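Aminoacyl-tRNA synthetase (Cryptosporidium parvum, PDB 5F9Z) probably charges tRNA with proline in an ATP-dependent reaction, as a prolyl-tRNA synthetase whose active site here holds halofuginone and an ATP analogue. Local coordinates at residues V304-I309 / F363-R368. Sequence-based numbering, arbitrary orientation.
Sequences VIIIPI and FEVGPR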
ATOM      1  N   VAL A 304      16.799  14.003   4.408  1.00 25.09           N
ATOM      2  CA  VAL A 304      17.297  15.235   5.004  1.00 24.46           C
ATOM      3  C   VAL A 304      17.556  16.240   3.892  1.00 24.86           C
ATOM      4  O   VAL A 304      18.253  15.931   2.921  1.00 23.16           O
ATOM      5  CB  VAL A 304      18.582  15.003   5.821  1.00 23.99           C
ATOM      6  CG1 VAL A 304      19.116  16.326   6.348  1.00 24.49           C
ATOM      7  CG2 VAL A 304      18.325  14.032   6.964  1.00 24.03           C
ATOM      8  N   ILE A 305      16.996  17.438   4.033  1.00 26.51           N
ATOM      9  CA  ILE A 305      17.283  18.551   3.137  1.00 27.38           C
ATOM     10  C   ILE A 305      18.092  19.579   3.916  1.00 28.03           C
ATOM     11  O   ILE A 305      17.705  19.981   5.020  1.00 27.79           O
ATOM     12  CB  ILE A 305      15.995  19.159   2.546  1.00 26.37           C
ATOM     13  CG1 ILE A 305      16.333  20.284   1.566  1.00 26.53           C
ATOM     14  CG2 ILE A 305      15.040  19.638   3.637  1.00 19.54           C
ATOM     15  CD1 ILE A 305      17.005  19.799   0.301  1.00 26.59           C
ATOM     16  N   ILE A 306      19.235  19.970   3.363  1.00 28.91           N
ATOM     17  CA  ILE A 306      20.132  20.922   4.006  1.00 28.66           C
ATOM     18  C   ILE A 306      19.844  22.292   3.410  1.00 30.97           C
ATOM     19  O   ILE A 306      20.108  22.536   2.228  1.00 32.91           O
ATOM     20  CB  ILE A 306      21.603  20.527   3.828  1.00 27.75           C
ATOM     21  CG1 ILE A 306      21.852  19.130   4.402  1.00 26.58           C
ATOM     22  CG2 ILE A 306      22.512  21.546   4.499  1.00 27.72           C
ATOM     23  CD1 ILE A 306      23.288  18.668   4.282  1.00 27.31           C
ATOM     24  N   ILE A 307      19.299  23.188   4.226  1.00 31.17           N
ATOM     25  CA  ILE A 307      18.904  24.514   3.761  1.00 33.76           C
ATOM     26  C   ILE A 307      19.786  25.562   4.429  1.00 37.00           C
ATOM     27  O   ILE A 307      19.529  25.947   5.579  1.00 36.96           O
ATOM     28  CB  ILE A 307      17.416  24.778   4.042  1.00 33.16           C
ATOM     29  CG1 ILE A 307      16.556  23.675   3.422  1.00 32.74           C
ATOM     30  CG2 ILE A 307      17.008  26.140   3.506  1.00 33.10           C
ATOM     31  CD1 ILE A 307      15.077  23.822   3.701  1.00 33.24           C
ATOM     32  N   PRO A 308      20.834  26.039   3.761  1.00 38.22           N
ATOM     33  CA  PRO A 308      21.642  27.116   4.343  1.00 39.19           C
ATOM     34  C   PRO A 308      20.874  28.429   4.351  1.00 39.40           C
ATOM     35  O   PRO A 308      20.170  28.765   3.396  1.00 40.50           O
ATOM     36  CB  PRO A 308      22.863  27.183   3.420  1.00 40.19           C
ATOM     37  CG  PRO A 308      22.373  26.642   2.117  1.00 39.11           C
ATOM     38  CD  PRO A 308      21.366  25.583   2.466  1.00 37.64           C
ATOM     39  N   ILE A 309      21.011  29.169   5.450  1.00 40.08           N
ATOM     40  CA  ILE A 309      20.338  30.455   5.593  1.00 41.80           C
ATOM     41  C   ILE A 309      21.001  31.463   4.668  1.00 44.66           C
ATOM     42  O   ILE A 309      22.006  32.089   5.025  1.00 45.73           O
ATOM     43  CB  ILE A 309      20.361  30.943   7.052  1.00 41.82           C
ATOM     44  CG1 ILE A 309      19.811  29.860   7.981  1.00 39.06           C
ATOM     45  CG2 ILE A 309      19.555  32.225   7.196  1.00 43.11           C
ATOM     46  CD1 ILE A 309      18.428  29.395   7.609  1.00 37.62           C
ATOM     47  N   PHE A 363      17.764  20.694   7.686  1.00 30.12           N
ATOM     48  CA  PHE A 363      18.900  21.266   8.396  1.00 29.12           C
ATOM     49  C   PHE A 363      19.002  22.740   8.033  1.00 29.82           C
ATOM     50  O   PHE A 363      19.173  23.082   6.858  1.00 30.18           O
ATOM     51  CB  PHE A 363      20.201  20.541   8.047  1.00 28.76           C
ATOM     52  CG  PHE A 363      20.300  19.146   8.605  1.00 27.94           C
ATOM     53  CD1 PHE A 363      19.288  18.613   9.388  1.00 27.20           C
ATOM     54  CD2 PHE A 363      21.421  18.371   8.354  1.00 26.67           C
ATOM     55  CE1 PHE A 363      19.388  17.331   9.896  1.00 25.80           C
ATOM     56  CE2 PHE A 363      21.529  17.093   8.863  1.00 25.25           C
ATOM     57  CZ  PHE A 363      20.510  16.572   9.634  1.00 24.95           C
ATOM     58  N   GLU A 364      18.887  23.604   9.034  1.00 30.72           N
ATOM     59  CA  GLU A 364      19.064  25.038   8.857  1.00 31.32           C
ATOM     60  C   GLU A 364      20.492  25.395   9.250  1.00 31.59           C
ATOM     61  O   GLU A 364      20.888  25.199  10.405  1.00 34.04           O
ATOM     62  CB  GLU A 364      18.051  25.819   9.693  1.00 31.71           C
ATOM     63  CG  GLU A 364      16.607  25.449   9.394  1.00 31.98           C
ATOM     64  CD  GLU A 364      15.618  26.176  10.281  1.00 35.22           C
ATOM     65  OE1 GLU A 364      16.058  26.957  11.152  1.00 37.70           O
ATOM     66  OE2 GLU A 364      14.399  25.967  10.108  1.00 36.10           O
ATOM     67  N   VAL A 365      21.262  25.902   8.293  1.00 29.52           N
ATOM     68  CA  VAL A 365      22.681  26.184   8.483  1.00 28.86           C
ATOM     69  C   VAL A 365      22.880  27.680   8.281  1.00 31.30           C
ATOM     70  O   VAL A 365      22.964  28.159   7.144  1.00 33.22           O
ATOM     71  CB  VAL A 365      23.566  25.371   7.532  1.00 28.37           C
ATOM     72  CG1 VAL A 365      25.035  25.680   7.780  1.00 29.60           C
ATOM     73  CG2 VAL A 365      23.293  23.883   7.701  1.00 23.50           C
ATOM     74  N   GLY A 366      22.957  28.423   9.383  1.00 32.25           N
ATOM     75  CA  GLY A 366      23.219  29.840   9.334  1.00 33.00           C
ATOM     76  C   GLY A 366      24.524  30.190  10.017  1.00 33.94           C
ATOM     77  O   GLY A 366      25.293  29.311  10.417  1.00 32.69           O
ATOM     78  N   PRO A 367      24.808  31.492  10.144  1.00 36.30           N
ATOM     79  CA  PRO A 367      26.038  31.911  10.843  1.00 38.63           C
ATOM     80  C   PRO A 367      26.223  31.268  12.209  1.00 40.18           C
ATOM     81  O   PRO A 367      27.319  30.786  12.521  1.00 40.38           O
ATOM     82  CB  PRO A 367      25.870  33.435  10.953  1.00 39.94           C
ATOM     83  CG  PRO A 367      24.849  33.819   9.922  1.00 39.86           C
ATOM     84  CD  PRO A 367      24.202  32.585   9.366  1.00 38.57           C
ATOM     85  N   ARG A 368      25.175  31.250  13.038  1.00 40.83           N
ATOM     86  CA  ARG A 368      25.292  30.653  14.364  1.00 42.24           C
ATOM     87  C   ARG A 368      25.591  29.162  14.284  1.00 43.12           C
ATOM     88  O   ARG A 368      26.305  28.625  15.139  1.00 43.86           O
ATOM     89  CB  ARG A 368      24.011  30.893  15.163  1.00 42.07           C
TER
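Val-304 sets one methyl squarely on the ring of Phe-363: CG1 stands 3.4 Å from the ring centroid, only 6° off the ring normal, a CH-pi contact over the middle of the face. That methyl lies anti to the backbone N of Val-304 (chi1 176°), whereas the phenyl group, anti to its own carbonyl carbon (chi1 -71°), leans toward the N-terminal side of its strand, where the Val-304 methyl meets its face. Ile-306 approaches the same ring obliquely, its CG1 4.0 Å from CD2 of Phe-363, and turns its other branch, CG2, to the CG2 methyl of Val-365. These apolar groups share one face of the sheet with Pro-308, and helix 317-332 packs against it, Val-326 and Leu-330 touching the phenyl ring. Strand 361-365 is the middle one of the five-stranded mixed sheet of the anticodon-binding domain, far from the halofuginone and nucleotide pockets, and 304-308 runs parallel beside it, between it and 337-339. Four backbone hydrogen bonds zip the two together: Phe-363 N donates to Ile-305 O, Ile-307 N to Phe-363 O at 2.6 Å, Val-365 N to Ile-307 O at 3.2 Å, and Ile-309 N to Val-365 O. The CA of Pro-308 adds a C-H...O contact to Val-365 O, which also accepts a bond from Gln-319. On the opposite face Ile-307 and Glu-364 lie against Tyr-351 of helix 347-356, while the extended Glu-364 carries its carboxylate to a salt bridge with Arg-362. Beyond the strand, Ile-309 lays CG1 over the bare CA of Gly-366, the N-cap residue of helix 367-372, 3.7 Å from that CA.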